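Local atomic coordinates of N-alpha-acetyltransferase 35, NatC auxiliary subunit (PDB entry 6YGA), a protein that serves as the auxiliary subunit MAK10 of the yeast NatC N-terminal acetyltransferase, which acetylates the N-terminal methionine of the L-A virus Gag protein. Residues Gly454-Ile459 and Gly718-Pro723; Cys552-Phe557 and Asn631-Glu636; Tyr708-Val713 and Gln725-Lys730. All coordinates share one frame; numbering follows the deposited sequence.

Contact 1: residues Gly454-Ile459 and Gly718-Pro723; sequences GFDLDI and GWNYFP
Phe455, in the last turn of helix 433-456, meets the loop 718-723 with its first carbons rather than with the far end of its ring. Its CB lies 3.5 Å from Tyr721 O and 3.7 Å from Pro723 CD, so the side chain is in touch with the loop from its root. CG repeats both contacts at slightly longer range. Beyond CG the ring divides its neighbours: CD1 lies 3.7 Å from Pro723 CG, whereas CD2 is 3.6 Å from Tyr721 O. Pro723 CG and Tyr721 O both approach the ring obliquely, and the side chains of Phe455 and Pro723 cross at about a right angle. With chi1 at -76°, CG stands opposite the carbonyl carbon and beside the backbone N, a setting that brings CD1 against the proline and keeps CD2 near the tyrosine carbonyl.

Asp456 continues the surface. Its CB, 3.8 Å from Tyr721 CD1, reaches the phenol at the edge, near the ring plane, while OD1 packs 3.7 Å from Asn720 CB. Trp719 NE1 sits 3.1 Å above one face of the Tyr721 ring, offset toward its rim. The contact between the segments is thus van der Waals packing, 247 Å² in all; Asp456 OD2 is engaged elsewhere, in a salt bridge with Lys453, and the Tyr721 hydroxyl in a hydrogen bond with Glu449.

The helix terminates here in a Schellman motif: Asp458 has positive phi (61°), and Ile459 N bonds back to Gly454 O. Arg137 of the N-alpha-acetyltransferase 30 chain is hydrogen-bonded to Asp458 O, and Arg140 of that chain to Leu457 O, joining this helix end to the neighbouring subunit. Around the contact, Phe469 of helix 465-506 stacks on Phe455, Tyr409 of helix 406-429 touches Tyr721, and the loop itself connects strands 708-713 and 724-729.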
loop_
_atom_site.group_PDB
_atom_site.type_symbol
_atom_site.label_atom_id
_atom_site.label_comp_id
_atom_site.label_asym_id
_atom_site.label_seq_id
_atom_site.Cartn_x
_atom_site.Cartn_y
_atom_site.Cartn_z
ATOM N N GLY B 454 6.521 -3.596 12.475
ATOM C CA GLY B 454 5.735 -2.481 12.979
ATOM C C GLY B 454 6.567 -1.267 13.348
ATOM O O GLY B 454 6.098 -0.130 13.236
ATOM N N PHE B 455 7.811 -1.483 13.785
ATOM C CA PHE B 455 8.684 -0.355 14.099
ATOM C C PHE B 455 9.112 0.381 12.836
ATOM O O PHE B 455 9.277 1.606 12.854
ATOM C CB PHE B 455 9.912 -0.827 14.879
ATOM C CG PHE B 455 9.628 -1.144 16.318
ATOM C CD1 PHE B 455 9.423 -0.127 17.238
ATOM C CD2 PHE B 455 9.576 -2.457 16.754
ATOM C CE1 PHE B 455 9.166 -0.417 18.564
ATOM C CE2 PHE B 455 9.319 -2.751 18.076
ATOM C CZ PHE B 455 9.111 -1.729 18.983
ATOM N N ASP B 456 9.303 -0.348 11.733
ATOM C CA ASP B 456 9.687 0.297 10.482
ATOM C C ASP B 456 8.565 1.176 9.950
ATOM O O ASP B 456 8.826 2.206 9.320
ATOM C CB ASP B 456 10.083 -0.761 9.449
ATOM C CG ASP B 456 10.539 -0.157 8.131
ATOM O OD1 ASP B 456 11.552 0.577 8.122
ATOM O OD2 ASP B 456 9.895 -0.432 7.098
ATOM N N LEU B 457 7.318 0.798 10.211
ATOM C CA LEU B 457 6.154 1.549 9.770
ATOM C C LEU B 457 5.668 2.552 10.809
ATOM O O LEU B 457 4.679 3.247 10.557
ATOM C CB LEU B 457 5.020 0.584 9.406
ATOM C CG LEU B 457 5.356 -0.472 8.347
ATOM C CD1 LEU B 457 4.251 -1.504 8.248
ATOM C CD2 LEU B 457 5.607 0.168 6.984
ATOM N N ASP B 458 6.343 2.643 11.961
ATOM C CA ASP B 458 5.969 3.572 13.029
ATOM C C ASP B 458 4.561 3.285 13.543
ATOM O O ASP B 458 3.813 4.197 13.900
ATOM C CB ASP B 458 6.101 5.030 12.575
ATOM C CG ASP B 458 7.546 5.474 12.460
ATOM O OD1 ASP B 458 8.286 5.332 13.455
ATOM O OD2 ASP B 458 7.950 5.948 11.378
ATOM N N ILE B 459 4.197 2.003 13.569
ATOM C CA ILE B 459 2.911 1.600 14.122
ATOM C C ILE B 459 2.893 1.808 15.631
ATOM O O ILE B 459 1.885 2.242 16.199
ATOM C CB ILE B 459 2.615 0.137 13.746
ATOM C CG1 ILE B 459 2.440 -0.000 12.231
ATOM C CG2 ILE B 459 1.385 -0.369 14.478
ATOM C CD1 ILE B 459 1.306 0.832 11.673
ATOM N N GLY B 718 20.845 3.003 9.140
ATOM C CA GLY B 718 20.661 1.833 9.967
ATOM C C GLY B 718 19.501 0.972 9.503
ATOM O O GLY B 718 18.917 1.174 8.436
ATOM N N TRP B 719 19.170 -0.015 10.329
ATOM C CA TRP B 719 18.030 -0.892 10.091
ATOM C C TRP B 719 16.942 -0.524 11.091
ATOM O O TRP B 719 17.116 -0.699 12.303
ATOM C CB TRP B 719 18.420 -2.363 10.210
ATOM C CG TRP B 719 17.311 -3.267 9.778
ATOM C CD1 TRP B 719 16.625 -4.154 10.550
ATOM C CD2 TRP B 719 16.732 -3.342 8.468
ATOM N NE1 TRP B 719 15.666 -4.791 9.800
ATOM C CE2 TRP B 719 15.711 -4.309 8.518
ATOM C CE3 TRP B 719 16.986 -2.691 7.256
ATOM C CZ2 TRP B 719 14.944 -4.643 7.405
ATOM C CZ3 TRP B 719 16.223 -3.021 6.154
ATOM C CH2 TRP B 719 15.213 -3.988 6.234
ATOM N N ASN B 720 15.816 -0.032 10.578
ATOM C CA ASN B 720 14.798 0.615 11.390
ATOM C C ASN B 720 13.783 -0.358 11.982
ATOM O O ASN B 720 12.721 0.077 12.442
ATOM C CB ASN B 720 14.093 1.690 10.569
ATOM C CG ASN B 720 15.037 2.795 10.149
ATOM O OD1 ASN B 720 16.045 3.049 10.814
ATOM N ND2 ASN B 720 14.722 3.459 9.044
ATOM N N TYR B 721 14.077 -1.658 11.988
ATOM C CA TYR B 721 13.324 -2.547 12.864
ATOM C C TYR B 721 13.631 -2.269 14.329
ATOM O O TYR B 721 12.852 -2.667 15.202
ATOM C CB TYR B 721 13.622 -4.014 12.549
ATOM C CG TYR B 721 12.912 -4.577 11.336
ATOM C CD1 TYR B 721 12.323 -3.746 10.390
ATOM C CD2 TYR B 721 12.825 -5.950 11.143
ATOM C CE1 TYR B 721 11.678 -4.271 9.281
ATOM C CE2 TYR B 721 12.180 -6.481 10.043
ATOM C CZ TYR B 721 11.609 -5.639 9.117
ATOM O OH TYR B 721 10.970 -6.171 8.022
ATOM N N PHE B 722 14.746 -1.597 14.611
ATOM C CA PHE B 722 15.165 -1.268 15.972
ATOM C C PHE B 722 15.452 0.227 16.026
ATOM O O PHE B 722 16.612 0.652 15.935
ATOM C CB PHE B 722 16.394 -2.081 16.385
ATOM C CG PHE B 722 16.247 -3.563 16.169
ATOM C CD1 PHE B 722 16.651 -4.144 14.978
ATOM C CD2 PHE B 722 15.712 -4.376 17.158
ATOM C CE1 PHE B 722 16.521 -5.508 14.772
ATOM C CE2 PHE B 722 15.582 -5.742 16.959
ATOM C CZ PHE B 722 15.986 -6.308 15.763
ATOM N N PRO B 723 14.419 1.058 16.159
ATOM C CA PRO B 723 14.647 2.504 16.221
ATOM C C PRO B 723 15.366 2.902 17.499
ATOM O O PRO B 723 15.427 2.152 18.476
ATOM C CB PRO B 723 13.232 3.092 16.176
ATOM C CG PRO B 723 12.364 2.012 16.711
ATOM C CD PRO B 723 12.989 0.720 16.262
#

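Contact 2: residues Cys552-Phe557 and Asn631-Glu636; sequences CLIEVF and NFIETE. With EDO (1,2-ethanediol), chain Y.
Phe557 against Phe632 and Ile554 against Ile633 make this an apolar, antiparallel helix-helix contact, partly buried, between the long helix 511-564 and helix 619-653. Across Cys552-Phe557 and Asn631-Glu636 the segment axes approach to 9.8 Å, and their N-to-C directions differ by 156°. The backbones come closest at Ile554 and Ile633, whose CA atoms are 5.6 Å apart.

Two phenylalanines make its tightest part. Phe557 lays CE2 over one face of the Phe632 ring, and its CD2 comes to 3.4 Å from Phe632 CE2. The planes are inclined at 44° with centroids 4.7 Å apart, a geometry that is neither a parallel stack nor a T-shaped pair. A chi1 of 171° sets Phe632 CG opposite its backbone N, and the ring extends across to the facing helix. There Leu553 takes its far end, CD2 lying 3.5 Å from Phe632 CZ, with the two side chains crossing at about a right angle.

Beside the aromatic pair, the isoleucines meet through their short branches, Ile554 CG2 being 4.2 Å from Ile633 CG2. The longer branches go separate ways: Ile633 CD1 lies 4.0 Å from Ile554 O, while Ile554 CD1 packs 3.9 Å from Glu636 CB. Glu636 therefore contributes its aliphatic stem to the interface. Its OE2 is hydrogen-bonded to Ser550 and also accepts from O2 of an ethanediol molecule, probably a crystallisation additive, which in turn bonds to Ser643.

On the flanks, Phe613 of helix 603-613 makes an edge-to-face pair with Phe557, and helix 668-701 meets Ile633 through Ser689. Helix 465-506 lines another side of helix 511-564, touching Cys552, Glu555 and Val556.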
loop_
_atom_site.group_PDB
_atom_site.type_symbol
_atom_site.label_atom_id
_atom_site.label_comp_id
_atom_site.label_asym_id
_atom_site.label_seq_id
_atom_site.Cartn_x
_atom_site.Cartn_y
_atom_site.Cartn_z
ATOM N N CYS B 552 16.706 -6.721 20.885
ATOM C CA CYS B 552 15.472 -6.494 21.632
ATOM C C CYS B 552 15.758 -6.251 23.107
ATOM O O CYS B 552 15.183 -5.343 23.719
ATOM C CB CYS B 552 14.530 -7.685 21.468
ATOM S SG CYS B 552 14.007 -7.996 19.777
ATOM N N LEU B 553 16.636 -7.063 23.697
ATOM C CA LEU B 553 16.987 -6.877 25.101
ATOM C C LEU B 553 17.623 -5.512 25.319
ATOM O O LEU B 553 17.305 -4.814 26.288
ATOM C CB LEU B 553 17.925 -7.992 25.559
ATOM C CG LEU B 553 18.154 -8.141 27.063
ATOM C CD1 LEU B 553 16.825 -8.142 27.800
ATOM C CD2 LEU B 553 18.925 -9.424 27.358
ATOM N N ILE B 554 18.526 -5.115 24.421
ATOM C CA ILE B 554 19.143 -3.796 24.513
ATOM C C ILE B 554 18.076 -2.710 24.511
ATOM O O ILE B 554 18.149 -1.746 25.281
ATOM C CB ILE B 554 20.157 -3.610 23.372
ATOM C CG1 ILE B 554 21.405 -4.448 23.651
ATOM C CG2 ILE B 554 20.501 -2.137 23.182
ATOM C CD1 ILE B 554 22.334 -4.568 22.477
ATOM N N GLU B 555 17.054 -2.864 23.666
ATOM C CA GLU B 555 15.958 -1.901 23.646
ATOM C C GLU B 555 15.169 -1.929 24.951
ATOM O O GLU B 555 14.786 -0.875 25.473
ATOM C CB GLU B 555 15.046 -2.186 22.455
ATOM C CG GLU B 555 15.715 -2.013 21.095
ATOM C CD GLU B 555 15.670 -0.579 20.589
ATOM O OE1 GLU B 555 15.618 0.359 21.415
ATOM O OE2 GLU B 555 15.677 -0.390 19.357
ATOM N N VAL B 556 14.922 -3.124 25.496
ATOM C CA VAL B 556 14.178 -3.243 26.749
ATOM C C VAL B 556 14.936 -2.567 27.889
ATOM O O VAL B 556 14.355 -1.822 28.687
ATOM C CB VAL B 556 13.882 -4.723 27.058
ATOM C CG1 VAL B 556 13.360 -4.892 28.479
ATOM C CG2 VAL B 556 12.875 -5.282 26.057
ATOM N N PHE B 557 16.247 -2.807 27.978
ATOM C CA PHE B 557 17.049 -2.133 28.997
ATOM C C PHE B 557 17.005 -0.618 28.827
ATOM O O PHE B 557 16.881 0.121 29.810
ATOM C CB PHE B 557 18.495 -2.629 28.952
ATOM C CG PHE B 557 18.756 -3.823 29.822
ATOM C CD1 PHE B 557 18.786 -3.696 31.201
ATOM C CD2 PHE B 557 18.983 -5.068 29.262
ATOM C CE1 PHE B 557 19.032 -4.793 32.007
ATOM C CE2 PHE B 557 19.229 -6.168 30.063
ATOM C CZ PHE B 557 19.253 -6.029 31.437
ATOM N N ASN B 631 26.371 -0.773 31.328
ATOM C CA ASN B 631 27.487 -1.626 30.935
ATOM C C ASN B 631 27.013 -2.808 30.101
ATOM O O ASN B 631 27.724 -3.245 29.189
ATOM C CB ASN B 631 28.249 -2.105 32.171
ATOM C CG ASN B 631 29.403 -3.026 31.826
ATOM O OD1 ASN B 631 30.399 -2.602 31.239
ATOM N ND2 ASN B 631 29.278 -4.292 32.202
ATOM N N PHE B 632 25.812 -3.324 30.372
ATOM C CA PHE B 632 25.282 -4.401 29.542
ATOM C C PHE B 632 25.012 -3.920 28.122
ATOM O O PHE B 632 25.321 -4.626 27.155
ATOM C CB PHE B 632 24.009 -4.980 30.159
ATOM C CG PHE B 632 23.297 -5.950 29.260
ATOM C CD1 PHE B 632 23.645 -7.288 29.253
ATOM C CD2 PHE B 632 22.291 -5.519 28.411
ATOM C CE1 PHE B 632 23.001 -8.180 28.422
ATOM C CE2 PHE B 632 21.646 -6.406 27.576
ATOM C CZ PHE B 632 22.001 -7.740 27.584
ATOM N N ILE B 633 24.427 -2.727 27.978
ATOM C CA ILE B 633 24.115 -2.196 26.652
ATOM C C ILE B 633 25.386 -2.040 25.826
ATOM O O ILE B 633 25.454 -2.476 24.671
ATOM C CB ILE B 633 23.352 -0.864 26.777
ATOM C CG1 ILE B 633 21.915 -1.117 27.239
ATOM C CG2 ILE B 633 23.374 -0.096 25.459
ATOM C CD1 ILE B 633 21.069 0.135 27.320
ATOM N N GLU B 634 26.419 -1.428 26.411
ATOM C CA GLU B 634 27.673 -1.238 25.690
ATOM C C GLU B 634 28.351 -2.570 25.394
ATOM O O GLU B 634 28.878 -2.773 24.294
ATOM C CB GLU B 634 28.607 -0.328 26.488
ATOM C CG GLU B 634 27.990 1.002 26.890
ATOM C CD GLU B 634 28.961 1.894 27.636
ATOM O OE1 GLU B 634 30.185 1.692 27.492
ATOM O OE2 GLU B 634 28.503 2.797 28.366
ATOM N N THR B 635 28.349 -3.490 26.362
ATOM C CA THR B 635 29.006 -4.778 26.160
ATOM C C THR B 635 28.274 -5.607 25.113
ATOM O O THR B 635 28.901 -6.207 24.232
ATOM C CB THR B 635 29.094 -5.537 27.483
ATOM O OG1 THR B 635 29.901 -4.793 28.404
ATOM C CG2 THR B 635 29.716 -6.907 27.276
ATOM N N GLU B 636 26.941 -5.641 25.188
ATOM C CA GLU B 636 26.164 -6.449 24.255
ATOM C C GLU B 636 26.186 -5.864 22.847
ATOM O O GLU B 636 26.151 -6.617 21.867
ATOM C CB GLU B 636 24.726 -6.590 24.755
ATOM C CG GLU B 636 23.946 -7.714 24.094
ATOM C CD GLU B 636 24.489 -9.089 24.444
ATOM O OE1 GLU B 636 25.281 -9.203 25.403
ATOM O OE2 GLU B 636 24.119 -10.061 23.755
HETATM C C1 EDO Y . 24.747 -12.740 19.804
HETATM O O1 EDO Y . 24.460 -12.876 18.408
HETATM C C2 EDO Y . 25.195 -11.317 20.112
HETATM O O2 EDO Y . 25.673 -11.273 21.461
#

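Contact 3: residues Tyr708-Val713 and Gln725-Lys730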
loop_
_atom_site.group_PDB
_atom_site.type_symbol
_atom_site.label_atom_id
_atom_site.label_comp_id
_atom_site.label_asym_id
_atom_site.label_seq_id
_atom_site.Cartn_x
_atom_site.Cartn_y
_atom_site.Cartn_z
ATOM N N TYR B 708 11.346 16.461 28.966
ATOM C CA TYR B 708 11.725 15.643 27.823
ATOM C C TYR B 708 10.579 14.740 27.386
ATOM O O TYR B 708 9.723 14.355 28.187
ATOM C CB TYR B 708 12.942 14.769 28.143
ATOM C CG TYR B 708 14.206 15.535 28.449
ATOM C CD1 TYR B 708 14.991 16.051 27.427
ATOM C CD2 TYR B 708 14.620 15.731 29.760
ATOM C CE1 TYR B 708 16.148 16.748 27.702
ATOM C CE2 TYR B 708 15.775 16.428 30.045
ATOM C CZ TYR B 708 16.535 16.932 29.013
ATOM O OH TYR B 708 17.686 17.625 29.299
ATOM N N LYS B 709 10.584 14.400 26.102
ATOM C CA LYS B 709 9.727 13.367 25.544
ATOM C C LYS B 709 10.602 12.362 24.809
ATOM O O LYS B 709 11.704 12.690 24.359
ATOM C CB LYS B 709 8.676 13.955 24.593
ATOM C CG LYS B 709 9.260 14.645 23.371
ATOM C CD LYS B 709 8.176 15.310 22.535
ATOM C CE LYS B 709 8.769 16.044 21.345
ATOM N NZ LYS B 709 7.727 16.753 20.553
ATOM N N VAL B 710 10.119 11.129 24.706
ATOM C CA VAL B 710 10.843 10.066 24.023
ATOM C C VAL B 710 10.237 9.881 22.641
ATOM O O VAL B 710 9.009 9.835 22.494
ATOM C CB VAL B 710 10.805 8.754 24.826
ATOM C CG1 VAL B 710 11.680 7.704 24.163
ATOM C CG2 VAL B 710 11.249 8.998 26.261
ATOM N N GLU B 711 11.091 9.792 21.628
ATOM C CA GLU B 711 10.657 9.556 20.261
ATOM C C GLU B 711 11.432 8.384 19.684
ATOM O O GLU B 711 12.617 8.205 19.981
ATOM C CB GLU B 711 10.857 10.796 19.378
ATOM C CG GLU B 711 10.031 12.009 19.774
ATOM C CD GLU B 711 10.190 13.154 18.789
ATOM O OE1 GLU B 711 11.116 13.094 17.957
ATOM O OE2 GLU B 711 9.388 14.109 18.837
ATOM N N LEU B 712 10.756 7.585 18.862
ATOM C CA LEU B 712 11.389 6.465 18.169
ATOM C C LEU B 712 11.987 7.003 16.877
ATOM O O LEU B 712 11.273 7.241 15.900
ATOM C CB LEU B 712 10.380 5.355 17.904
ATOM C CG LEU B 712 9.811 4.672 19.145
ATOM C CD1 LEU B 712 8.626 3.799 18.772
ATOM C CD2 LEU B 712 10.886 3.847 19.829
ATOM N N VAL B 713 13.303 7.196 16.868
ATOM C CA VAL B 713 14.000 7.841 15.761
ATOM C C VAL B 713 14.604 6.779 14.852
ATOM O O VAL B 713 15.252 5.839 15.325
ATOM C CB VAL B 713 15.083 8.805 16.275
ATOM C CG1 VAL B 713 15.933 9.319 15.128
ATOM C CG2 VAL B 713 14.438 9.965 17.021
ATOM N N GLN B 725 15.591 5.029 20.761
ATOM C CA GLN B 725 14.730 5.718 21.722
ATOM C C GLN B 725 15.448 6.985 22.173
ATOM O O GLN B 725 16.353 6.935 23.011
ATOM C CB GLN B 725 14.398 4.803 22.895
ATOM C CG GLN B 725 13.689 3.517 22.484
ATOM C CD GLN B 725 13.399 2.594 23.654
ATOM O OE1 GLN B 725 12.695 2.962 24.595
ATOM N NE2 GLN B 725 13.941 1.383 23.598
ATOM N N THR B 726 15.033 8.126 21.625
ATOM C CA THR B 726 15.769 9.379 21.725
ATOM C C THR B 726 15.044 10.376 22.618
ATOM O O THR B 726 13.825 10.548 22.516
ATOM C CB THR B 726 15.974 9.987 20.332
ATOM O OG1 THR B 726 16.496 8.985 19.450
ATOM C CG2 THR B 726 16.938 11.167 20.385
ATOM N N LEU B 727 15.801 11.028 23.498
ATOM C CA LEU B 727 15.279 12.133 24.290
ATOM C C LEU B 727 15.166 13.371 23.419
ATOM O O LEU B 727 15.992 13.595 22.535
ATOM C CB LEU B 727 16.195 12.433 25.476
ATOM C CG LEU B 727 16.131 11.437 26.625
ATOM C CD1 LEU B 727 17.021 11.878 27.770
ATOM C CD2 LEU B 727 14.693 11.302 27.073
ATOM N N ARG B 728 14.142 14.178 23.674
ATOM C CA ARG B 728 13.993 15.445 22.974
ATOM C C ARG B 728 13.261 16.422 23.879
ATOM O O ARG B 728 12.300 16.051 24.558
ATOM C CB ARG B 728 13.259 15.273 21.637
ATOM C CG ARG B 728 14.209 15.236 20.447
ATOM C CD ARG B 728 13.562 14.717 19.178
ATOM N NE ARG B 728 14.577 14.285 18.220
ATOM C CZ ARG B 728 14.313 13.724 17.043
ATOM N NH1 ARG B 728 13.057 13.524 16.664
ATOM N NH2 ARG B 728 15.308 13.362 16.245
ATOM N N ILE B 729 13.741 17.666 23.901
ATOM C CA ILE B 729 13.134 18.690 24.739
ATOM C C ILE B 729 11.745 19.022 24.212
ATOM O O ILE B 729 11.537 19.167 22.998
ATOM C CB ILE B 729 14.030 19.940 24.792
ATOM C CG1 ILE B 729 15.368 19.607 25.457
ATOM C CG2 ILE B 729 13.329 21.076 25.522
ATOM C CD1 ILE B 729 16.251 20.812 25.685
ATOM N N LYS B 730 10.787 19.142 25.123
ATOM C CA LYS B 730 9.404 19.426 24.759
ATOM C C LYS B 730 9.237 20.874 24.303
ATOM O O LYS B 730 8.500 21.158 23.357
ATOM C CB LYS B 730 8.479 19.134 25.942
ATOM C CG LYS B 730 7.040 18.829 25.566
ATOM C CD LYS B 730 6.255 18.392 26.792
ATOM C CE LYS B 730 6.978 17.271 27.526
ATOM N NZ LYS B 730 6.257 16.830 28.752
#
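The guanidinium of Arg728 carries Val713 CG2 over one face, 3.4 Å above the plane and offset toward the rim, while Glu711 OE1 lies at its edge. Carboxylate and guanidinium planes stand 82° apart, a turned approach rather than a two-pronged coplanar one. NH1 is the nitrogen nearest OE1 in this salt bridge, but the modelled separation is implausibly short and its exact length doubtful. The Glu711 chain, extended beyond CG (chi2 -175°), carries the carboxylate to Arg728. Lys709 NZ, 3.6 Å from Glu711 OE2, completes a three-residue charge network. The Tyr708 ring has Arg728 O at its edge, and its CE1 touches Ile729 CG1 at 3.7 Å.

These side chains decorate a two-stranded antiparallel beta hairpin, strands 708-713 and 724-729. Lys709 with Arg728 and Glu711 with Thr726 are its hydrogen-bonded pairs, their side chains on one face. Thr726 N reaches Glu711 O at 2.9 Å, with an N-H...O angle of 174°.

Val710, Leu712, Gln725 and Leu727 occupy the opposite face, turned toward helices. Leu712 and Gln725 lie side by side, CD2 3.9 Å from CG, and Val710 CG2 meets Leu727 CD2 at 4.2 Å. Helix 511-564 receives Val710 and Gln725; Leu696 of helix 668-701 packs on Leu727.

In the fold
Contact 1 is buried, contact 2 partly buried and contact 3 a surface contact. Contact 1 is van der Waals packing of mixed character, loop against helix end, and contact 2 is chiefly apolar, helix against helix, whereas the hairpin in contact 3 is held by backbone hydrogen bonds and surface charges. Segment 718-723 belongs to the connection between the strands of contact 3, so these two share a chain element; Pro723 CG packs 3.9 Å from Leu712 CD2. Helix 511-564 links all three: Glu555, on segment 552-557, probably hydrogen-bonds through OE1 to Gln725 NE2, and Cys552 SG lies 3.9 Å from Phe722 CE2. Centres are about 15 to 18 Å apart.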